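Local coordinates for DUF5636 domain-containing protein (Legionella pneumophila subsp. pneumophila str. Philadelphia 1, PDB 4RD8) that is of unknown function, belongs to the DUF5636 family and folds into a mainly helical structure, at residues I28-K33 against S147-I152; G91-I96 against S112-K117; E50-L55 against I209-R214. The protein carries 3 engineered substitutions. One frame throughout, in Å; residues are numbered along the deposited sequence.

Contact 1 (I28-K33 against S147-I152); sequences IQLCTK and SFLENI
Lys-33, on helix 25-38, reaches across to the loop 147-152 along its whole length. CB of Lys-33 lies 3.3 Å from Phe-148 O and also touches CE1 of the Phe-148 ring, and the Lys-33 carbonyl O meets the same ring at its edge. CG comes next and sits 3.4 Å from Phe-148 O. CD then passes 3.7 Å from Glu-150 OE2. CE turns back toward the carbonyl O of Phe-148. The chain bends at every torsion beyond CB, with chi2 at -67°, and this curls it round that carbonyl. NZ ends in a salt bridge to Glu-150 OE2, 2.7 Å long. It also donates to Ser-147 O at 2.8 Å and, weakly, to Phe-148 O. A water links NZ to Ser-147 OG, whose stronger partner is Asp-145.

Glu-150 OE2 has a second donor. Gln-29 NE2 bonds to it at 3.1 Å, almost straight at 177°. The two donors approach from opposite faces of the carboxylate plane, and the amide of Gln-29 stands nearly perpendicular to that plane. Beneath these polar groups, Leu-30 CD2 rests 4.0 Å from Leu-149 CB and also touches Ile-152 CG2. Residues Leu-149 to Ile-152 form a type I' turn. Its start is buried against helices 130-144 and 157-162.

The contact thus joins helix 25-38 to the turn by a polar cluster around Glu-150 OE2 and a small apolar contact at Leu-30. Two donors on one oxygen would probably favour a charged carboxylate, while the lysine ammonium is shared between that charge and backbone carbonyls.

Contact 2 (G91-I96 against S112-K117); sequences GMLQTI and SGFMLK
Leu-93 and Leu-116 are paired through their backbones. Leu-93 N donates to Met-115 O at 2.9 Å. Leu-93 O accepts from Lys-117 N at 3.0 Å. Two CA-H...O contacts accompany these bonds, from Met-92 CA to Met-115 O and from Leu-116 CA to Leu-93 O. A water extends the pairing at one end, donating to Gly-91 O and accepting from Met-115 N.

Leu-93 thus bonds to the residues before and after Leu-116, the pattern of a parallel bridge. It is a single bridge between two loops that flank helix 103-111, and the chain has no regular strand. Gly-113 ends that helix in a Schellman motif, three residues ahead of Leu-116.

Apolar contacts line both sides of the bridge. The selenomethionines Met-92 and Met-115 run side by side and point the same way, CG to CG at 3.9 Å. Both also touch Ala-132 of helix 130-144. On the other side, Leu-93 CD1 comes within 3.5 Å of Phe-114 CD1, meeting the ring obliquely. Leu-93 CB also lies 4.1 Å from Leu-116 CD2, whose side chain packs on Phe-106 and Leu-109 of helix 103-111.

The polar side-chain contact is looser. Lys-117, extended beyond CG, lies alongside Gln-94, and its NZ makes a weak bond to Gln-94 OE1 at 3.2 Å. The same NZ is held more firmly by Asn-98 OD1. The amide NE2 of Gln-94 donates to the carbonyl O of the next residue, Thr-95.

Contact 3 (E50-L55 against I209-R214); sequences ELNEQL and IFPVLR
Asn-52 OD1 accepts from two backbone N-H groups at the start of helix 211-218. The bond from Leu-213 N is 2.8 Å long and close to straight, at 168°. The one from Val-212 N is weak, since its N-H points well off the oxygen at 121°. The rest of the Asn-52 side chain lies against Phe-210, with the two CB atoms 3.6 Å apart. Its CG is anti to the backbone N (chi1 179°), which carries the amide out from helix 41-61 to the first turn opposite.

Apolar side chains pack beside the amide, on one side of it. Leu-51 CD2 meets Leu-213 CD2 at 3.7 Å, their side chains crossing at about a right angle. Leu-55 CG packs on Val-212 CG1 at 4.0 Å. Further out, Leu-51 and Leu-55 both rest on Leu-78 of helix 69-85. Asp-205 accepts from the backbone N of Ile-209 and of Phe-210.

Phe-210 holds the N-cap position but has no polar side-chain atom. Asn-52, more than 150 residues earlier, accepts from first-turn N-H groups, a role like that of an N-cap side chain but played from another helix, in a fold of helices and loops without strands.

Overall arrangement
The three contacts are separate and do not touch. Their centres lie about 24 to 26 Å apart. The nearest atoms of contacts 2 and 3 are about 11 Å apart; those of contact 1 are about 13 Å from either of the others. Contacts 1 and 3 begin on consecutive helices, 25-38 and 41-61, and their segments alternate along the chain. Contact 1 ties the first of these helices to the middle of the sequence, and contact 3 ties the second to the C-terminal helix. Contact 2 is the local one: its segments are 16 residues apart and fall between the two ends of both other contacts. No active site or ligand is known to relate them.

Contact 1 (I28-K33 against S147-I152)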
loop_
_atom_site.group_PDB
_atom_site.type_symbol
_atom_site.label_atom_id
_atom_site.label_comp_id
_atom_site.label_asym_id
_atom_site.label_seq_id
_atom_site.Cartn_x
_atom_site.Cartn_y
_atom_site.Cartn_z
ATOM N N ILE A 28 6.191 -1.333 16.812
ATOM C CA ILE A 28 6.676 -2.645 16.413
ATOM C C ILE A 28 5.503 -3.600 16.263
ATOM O O ILE A 28 5.454 -4.384 15.318
ATOM C CB ILE A 28 7.692 -3.211 17.439
ATOM C CG1 ILE A 28 8.969 -2.368 17.441
ATOM C CG2 ILE A 28 8.027 -4.663 17.128
ATOM C CD1 ILE A 28 9.903 -2.646 18.626
ATOM N N GLN A 29 4.558 -3.530 17.199
ATOM C CA GLN A 29 3.373 -4.387 17.153
ATOM C C GLN A 29 2.539 -4.098 15.902
ATOM O O GLN A 29 2.084 -5.025 15.232
ATOM C CB GLN A 29 2.527 -4.209 18.414
ATOM C CG GLN A 29 1.198 -4.977 18.402
ATOM C CD GLN A 29 1.366 -6.493 18.400
ATOM O OE1 GLN A 29 2.470 -7.015 18.573
ATOM N NE2 GLN A 29 0.256 -7.209 18.215
ATOM N N LEU A 30 2.367 -2.816 15.578
ATOM C CA LEU A 30 1.599 -2.430 14.397
ATOM C C LEU A 30 2.249 -2.967 13.122
ATOM O O LEU A 30 1.557 -3.498 12.248
ATOM C CB LEU A 30 1.429 -0.909 14.334
ATOM C CG LEU A 30 0.543 -0.295 15.434
ATOM C CD1 LEU A 30 0.566 1.224 15.337
ATOM C CD2 LEU A 30 -0.893 -0.806 15.360
ATOM N N CYS A 31 3.570 -2.848 13.021
ATOM C CA CYS A 31 4.283 -3.360 11.846
ATOM C C CYS A 31 4.184 -4.876 11.746
ATOM O O CYS A 31 4.067 -5.428 10.651
ATOM C CB CYS A 31 5.759 -2.953 11.873
ATOM S SG CYS A 31 6.043 -1.184 11.646
ATOM N N THR A 32 4.263 -5.542 12.892
ATOM C CA THR A 32 4.203 -6.988 12.934
ATOM C C THR A 32 2.844 -7.465 12.438
ATOM O O THR A 32 2.760 -8.431 11.677
ATOM C CB THR A 32 4.470 -7.496 14.352
ATOM O OG1 THR A 32 5.780 -7.077 14.748
ATOM C CG2 THR A 32 4.375 -9.009 14.414
ATOM N N LYS A 33 1.783 -6.772 12.847
ATOM C CA LYS A 33 0.436 -7.120 12.398
ATOM C C LYS A 33 0.301 -6.951 10.876
ATOM O O LYS A 33 -0.269 -7.815 10.200
ATOM C CB LYS A 33 -0.609 -6.288 13.152
ATOM C CG LYS A 33 -0.659 -6.571 14.653
ATOM C CD LYS A 33 -1.153 -7.972 14.947
ATOM C CE LYS A 33 -2.652 -8.101 14.728
ATOM N NZ LYS A 33 -3.433 -7.454 15.817
ATOM N N SER A 147 -9.134 -4.738 15.601
ATOM C CA SER A 147 -8.065 -5.421 16.335
ATOM C C SER A 147 -6.802 -5.616 15.505
ATOM O O SER A 147 -5.720 -5.796 16.053
ATOM C CB SER A 147 -8.553 -6.764 16.888
ATOM O OG SER A 147 -8.749 -7.718 15.858
ATOM N N PHE A 148 -6.956 -5.589 14.189
ATOM C CA PHE A 148 -5.823 -5.711 13.282
ATOM C C PHE A 148 -4.745 -4.684 13.605
ATOM O O PHE A 148 -3.564 -5.018 13.693
ATOM C CB PHE A 148 -6.298 -5.558 11.838
ATOM C CG PHE A 148 -5.188 -5.374 10.840
ATOM C CD1 PHE A 148 -4.121 -6.260 10.795
ATOM C CD2 PHE A 148 -5.225 -4.332 9.928
ATOM C CE1 PHE A 148 -3.111 -6.100 9.874
ATOM C CE2 PHE A 148 -4.215 -4.166 8.991
ATOM C CZ PHE A 148 -3.154 -5.055 8.966
ATOM N N LEU A 149 -5.147 -3.431 13.787
ATOM C CA LEU A 149 -4.177 -2.389 14.129
ATOM C C LEU A 149 -4.373 -1.912 15.565
ATOM O O LEU A 149 -4.220 -0.724 15.863
ATOM C CB LEU A 149 -4.210 -1.228 13.132
ATOM C CG LEU A 149 -3.844 -1.607 11.691
ATOM C CD1 LEU A 149 -3.791 -0.380 10.763
ATOM C CD2 LEU A 149 -2.502 -2.368 11.667
ATOM N N GLU A 150 -4.710 -2.860 16.439
ATOM C CA GLU A 150 -4.751 -2.624 17.880
ATOM C C GLU A 150 -5.693 -1.470 18.229
ATOM O O GLU A 150 -5.472 -0.738 19.196
ATOM C CB GLU A 150 -3.342 -2.372 18.423
ATOM C CG GLU A 150 -2.314 -3.401 17.931
ATOM C CD GLU A 150 -2.572 -4.794 18.466
ATOM O OE1 GLU A 150 -2.933 -4.925 19.657
ATOM O OE2 GLU A 150 -2.407 -5.766 17.698
ATOM N N ASN A 151 -6.745 -1.331 17.423
ATOM C CA ASN A 151 -7.798 -0.341 17.649
ATOM C C ASN A 151 -7.329 1.112 17.611
ATOM O O ASN A 151 -7.925 1.975 18.271
ATOM C CB ASN A 151 -8.544 -0.621 18.956
ATOM C CG ASN A 151 -9.954 -0.077 18.939
ATOM O OD1 ASN A 151 -10.532 0.136 17.871
ATOM N ND2 ASN A 151 -10.512 0.166 20.115
ATOM N N ILE A 152 -6.268 1.390 16.858
ATOM C CA ILE A 152 -5.904 2.780 16.597
ATOM C C ILE A 152 -7.006 3.369 15.713
ATOM O O ILE A 152 -7.664 2.630 14.973
ATOM C CB ILE A 152 -4.510 2.952 15.931
ATOM C CG1 ILE A 152 -4.481 2.364 14.519
ATOM C CG2 ILE A 152 -3.421 2.334 16.794
ATOM C CD1 ILE A 152 -3.237 2.774 13.728
HETATM O O HOH W 1 -6.125 -8.971 15.058
#

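Contact 2 (G91-I96 against S112-K117)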
loop_
_atom_site.group_PDB
_atom_site.type_symbol
_atom_site.label_atom_id
_atom_site.label_comp_id
_atom_site.label_asym_id
_atom_site.label_seq_id
_atom_site.Cartn_x
_atom_site.Cartn_y
_atom_site.Cartn_z
ATOM N N GLY A 91 -4.091 13.513 -2.544
ATOM C CA GLY A 91 -3.416 13.670 -3.818
ATOM C C GLY A 91 -2.142 12.850 -3.856
ATOM O O GLY A 91 -1.191 13.155 -3.142
HETATM N N MSE A 92 -2.145 11.794 -4.666
HETATM C CA MSE A 92 -0.943 10.991 -4.875
HETATM C C MSE A 92 0.013 11.786 -5.779
HETATM O O MSE A 92 -0.432 12.429 -6.738
HETATM C CB MSE A 92 -1.299 9.638 -5.522
HETATM C CG MSE A 92 -2.149 8.694 -4.655
HETATM SE SE MSE A 92 -2.300 6.905 -5.420
HETATM C CE MSE A 92 -3.184 7.370 -7.096
ATOM N N LEU A 93 1.305 11.740 -5.462
ATOM C CA LEU A 93 2.316 12.510 -6.195
ATOM C C LEU A 93 3.076 11.638 -7.188
ATOM O O LEU A 93 3.154 10.418 -7.032
ATOM C CB LEU A 93 3.323 13.134 -5.222
ATOM C CG LEU A 93 2.757 14.100 -4.173
ATOM C CD1 LEU A 93 3.886 14.732 -3.394
ATOM C CD2 LEU A 93 1.907 15.173 -4.823
ATOM N N GLN A 94 3.610 12.276 -8.223
ATOM C CA GLN A 94 4.659 11.681 -9.041
ATOM C C GLN A 94 5.537 12.854 -9.471
ATOM O O GLN A 94 5.198 14.004 -9.210
ATOM C CB GLN A 94 4.053 11.023 -10.273
ATOM C CG GLN A 94 3.343 12.028 -11.183
ATOM C CD GLN A 94 2.868 11.428 -12.475
ATOM O OE1 GLN A 94 1.853 10.727 -12.513
ATOM N NE2 GLN A 94 3.589 11.710 -13.555
ATOM N N THR A 95 6.655 12.587 -10.129
ATOM C CA THR A 95 7.397 13.684 -10.745
ATOM C C THR A 95 6.910 13.937 -12.160
ATOM O O THR A 95 6.348 13.045 -12.812
ATOM C CB THR A 95 8.920 13.430 -10.780
ATOM O OG1 THR A 95 9.190 12.317 -11.637
ATOM C CG2 THR A 95 9.452 13.154 -9.376
ATOM N N ILE A 96 7.135 15.154 -12.646
ATOM C CA ILE A 96 6.859 15.448 -14.032
ATOM C C ILE A 96 7.782 14.568 -14.879
ATOM O O ILE A 96 8.996 14.552 -14.673
ATOM C CB ILE A 96 7.080 16.944 -14.342
ATOM C CG1 ILE A 96 6.148 17.783 -13.465
ATOM C CG2 ILE A 96 6.809 17.238 -15.805
ATOM C CD1 ILE A 96 6.243 19.281 -13.731
ATOM N N SER A 112 6.351 12.814 5.268
ATOM C CA SER A 112 5.441 13.948 5.297
ATOM C C SER A 112 3.994 13.544 5.042
ATOM O O SER A 112 3.106 14.396 5.073
ATOM C CB SER A 112 5.861 15.013 4.273
ATOM O OG SER A 112 7.208 15.415 4.508
ATOM N N GLY A 113 3.757 12.255 4.783
ATOM C CA GLY A 113 2.397 11.759 4.616
ATOM C C GLY A 113 1.881 11.608 3.190
ATOM O O GLY A 113 0.704 11.305 2.987
ATOM N N PHE A 114 2.743 11.820 2.199
ATOM C CA PHE A 114 2.337 11.678 0.803
ATOM C C PHE A 114 2.492 10.252 0.289
ATOM O O PHE A 114 3.507 9.593 0.551
ATOM C CB PHE A 114 3.170 12.607 -0.101
ATOM C CG PHE A 114 2.916 14.066 0.132
ATOM C CD1 PHE A 114 1.885 14.721 -0.529
ATOM C CD2 PHE A 114 3.704 14.788 1.019
ATOM C CE1 PHE A 114 1.648 16.071 -0.325
ATOM C CE2 PHE A 114 3.462 16.143 1.236
ATOM C CZ PHE A 114 2.429 16.786 0.559
HETATM N N MSE A 115 1.485 9.788 -0.456
HETATM C CA MSE A 115 1.603 8.561 -1.245
HETATM C C MSE A 115 2.110 8.938 -2.627
HETATM O O MSE A 115 1.695 9.948 -3.189
HETATM C CB MSE A 115 0.234 7.875 -1.378
HETATM C CG MSE A 115 0.237 6.648 -2.313
HETATM SE SE MSE A 115 1.414 5.230 -1.739
HETATM C CE MSE A 115 0.743 5.014 0.059
ATOM N N LEU A 116 3.023 8.135 -3.171
ATOM C CA LEU A 116 3.532 8.380 -4.510
ATOM C C LEU A 116 3.329 7.177 -5.415
ATOM O O LEU A 116 3.132 6.058 -4.935
ATOM C CB LEU A 116 5.028 8.692 -4.431
ATOM C CG LEU A 116 5.359 9.961 -3.639
ATOM C CD1 LEU A 116 5.742 9.611 -2.227
ATOM C CD2 LEU A 116 6.479 10.726 -4.328
ATOM N N LYS A 117 3.395 7.418 -6.723
ATOM C CA LYS A 117 3.470 6.356 -7.709
ATOM C C LYS A 117 4.659 5.463 -7.387
ATOM O O LYS A 117 5.673 5.948 -6.879
ATOM C CB LYS A 117 3.682 6.971 -9.091
ATOM C CG LYS A 117 2.522 6.868 -10.031
ATOM C CD LYS A 117 2.905 7.459 -11.382
ATOM C CE LYS A 117 1.764 7.396 -12.365
ATOM N NZ LYS A 117 2.205 7.812 -13.724
HETATM O O HOH W 2 -0.790 11.460 -0.947
#

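Contact 3 (E50-L55 against I209-R214)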
loop_
_atom_site.group_PDB
_atom_site.type_symbol
_atom_site.label_atom_id
_atom_site.label_comp_id
_atom_site.label_asym_id
_atom_site.label_seq_id
_atom_site.Cartn_x
_atom_site.Cartn_y
_atom_site.Cartn_z
ATOM N N GLU A 50 -13.192 -6.684 -1.586
ATOM C CA GLU A 50 -13.898 -5.485 -1.134
ATOM C C GLU A 50 -13.553 -4.297 -2.030
ATOM O O GLU A 50 -14.438 -3.535 -2.427
ATOM C CB GLU A 50 -13.558 -5.182 0.335
ATOM C CG GLU A 50 -14.142 -3.876 0.883
ATOM C CD GLU A 50 -15.664 -3.887 0.971
ATOM O OE1 GLU A 50 -16.262 -4.969 1.186
ATOM O OE2 GLU A 50 -16.270 -2.803 0.827
ATOM N N LEU A 51 -12.270 -4.164 -2.359
ATOM C CA LEU A 51 -11.807 -3.078 -3.221
ATOM C C LEU A 51 -12.440 -3.225 -4.598
ATOM O O LEU A 51 -12.903 -2.243 -5.192
ATOM C CB LEU A 51 -10.284 -3.095 -3.332
ATOM C CG LEU A 51 -9.657 -1.964 -4.154
ATOM C CD1 LEU A 51 -9.905 -0.623 -3.488
ATOM C CD2 LEU A 51 -8.160 -2.209 -4.347
ATOM N N ASN A 52 -12.482 -4.463 -5.088
ATOM C CA ASN A 52 -13.129 -4.763 -6.364
ATOM C C ASN A 52 -14.606 -4.425 -6.347
ATOM O O ASN A 52 -15.154 -3.959 -7.344
ATOM C CB ASN A 52 -12.960 -6.238 -6.732
ATOM C CG ASN A 52 -13.641 -6.592 -8.042
ATOM O OD1 ASN A 52 -13.072 -6.407 -9.124
ATOM N ND2 ASN A 52 -14.862 -7.112 -7.951
ATOM N N GLU A 53 -15.257 -4.678 -5.217
ATOM C CA GLU A 53 -16.687 -4.438 -5.112
ATOM C C GLU A 53 -16.990 -2.945 -5.054
ATOM O O GLU A 53 -17.951 -2.476 -5.663
ATOM C CB GLU A 53 -17.277 -5.162 -3.905
ATOM C CG GLU A 53 -18.787 -5.088 -3.854
ATOM C CD GLU A 53 -19.380 -6.043 -2.844
ATOM O OE1 GLU A 53 -19.406 -5.694 -1.643
ATOM O OE2 GLU A 53 -19.826 -7.136 -3.254
ATOM N N GLN A 54 -16.162 -2.196 -4.335
ATOM C CA GLN A 54 -16.344 -0.753 -4.264
ATOM C C GLN A 54 -16.118 -0.100 -5.632
ATOM O O GLN A 54 -16.868 0.784 -6.040
ATOM C CB GLN A 54 -15.444 -0.148 -3.178
ATOM C CG GLN A 54 -15.806 -0.618 -1.768
ATOM C CD GLN A 54 -15.034 0.115 -0.687
ATOM O OE1 GLN A 54 -14.490 1.193 -0.923
ATOM N NE2 GLN A 54 -14.976 -0.473 0.507
ATOM N N LEU A 55 -15.096 -0.562 -6.345
ATOM C CA LEU A 55 -14.817 -0.091 -7.702
ATOM C C LEU A 55 -15.947 -0.435 -8.680
ATOM O O LEU A 55 -16.376 0.417 -9.473
ATOM C CB LEU A 55 -13.493 -0.685 -8.193
ATOM C CG LEU A 55 -13.011 -0.346 -9.607
ATOM C CD1 LEU A 55 -12.830 1.164 -9.764
ATOM C CD2 LEU A 55 -11.705 -1.086 -9.914
ATOM N N ILE A 209 -12.093 -13.537 -8.617
ATOM C CA ILE A 209 -12.733 -12.891 -7.472
ATOM C C ILE A 209 -12.537 -11.373 -7.458
ATOM O O ILE A 209 -13.100 -10.670 -6.616
ATOM C CB ILE A 209 -12.269 -13.507 -6.134
ATOM C CG1 ILE A 209 -10.744 -13.524 -6.050
ATOM C CG2 ILE A 209 -12.835 -14.924 -5.984
ATOM C CD1 ILE A 209 -10.202 -13.890 -4.671
ATOM N N PHE A 210 -11.726 -10.868 -8.385
ATOM C CA PHE A 210 -11.640 -9.420 -8.591
ATOM C C PHE A 210 -11.496 -8.978 -10.053
ATOM O O PHE A 210 -10.577 -8.222 -10.390
ATOM C CB PHE A 210 -10.554 -8.794 -7.720
ATOM C CG PHE A 210 -9.345 -9.664 -7.513
ATOM C CD1 PHE A 210 -8.401 -9.824 -8.519
ATOM C CD2 PHE A 210 -9.129 -10.288 -6.288
ATOM C CE1 PHE A 210 -7.273 -10.614 -8.317
ATOM C CE2 PHE A 210 -8.001 -11.077 -6.080
ATOM C CZ PHE A 210 -7.075 -11.240 -7.095
ATOM N N PRO A 211 -12.435 -9.408 -10.909
ATOM C CA PRO A 211 -12.334 -9.193 -12.357
ATOM C C PRO A 211 -12.352 -7.721 -12.766
ATOM O O PRO A 211 -11.722 -7.371 -13.767
ATOM C CB PRO A 211 -13.574 -9.903 -12.900
ATOM C CG PRO A 211 -14.553 -9.856 -11.780
ATOM C CD PRO A 211 -13.729 -10.014 -10.539
ATOM N N VAL A 212 -13.056 -6.881 -12.011
ATOM C CA VAL A 212 -13.149 -5.462 -12.337
ATOM C C VAL A 212 -11.862 -4.726 -11.992
ATOM O O VAL A 212 -11.338 -3.959 -12.805
ATOM C CB VAL A 212 -14.359 -4.800 -11.655
ATOM C CG1 VAL A 212 -14.367 -3.307 -11.921
ATOM C CG2 VAL A 212 -15.647 -5.429 -12.160
ATOM N N LEU A 213 -11.351 -4.969 -10.788
ATOM C CA LEU A 213 -10.073 -4.410 -10.373
ATOM C C LEU A 213 -8.983 -4.857 -11.341
ATOM O O LEU A 213 -8.098 -4.082 -11.700
ATOM C CB LEU A 213 -9.744 -4.845 -8.940
ATOM C CG LEU A 213 -8.400 -4.413 -8.342
ATOM C CD1 LEU A 213 -8.230 -2.898 -8.385
ATOM C CD2 LEU A 213 -8.234 -4.934 -6.911
ATOM N N ARG A 214 -9.074 -6.105 -11.784
ATOM C CA ARG A 214 -8.064 -6.680 -12.666
ATOM C C ARG A 214 -8.002 -5.988 -14.028
ATOM O O ARG A 214 -6.930 -5.586 -14.479
ATOM C CB ARG A 214 -8.315 -8.179 -12.845
ATOM C CG ARG A 214 -7.608 -8.792 -14.041
ATOM C CD ARG A 214 -8.087 -10.212 -14.297
ATOM N NE ARG A 214 -7.931 -10.596 -15.696
ATOM C CZ ARG A 214 -8.170 -11.812 -16.177
ATOM N NH1 ARG A 214 -8.578 -12.783 -15.371
ATOM N NH2 ARG A 214 -8.000 -12.058 -17.467
#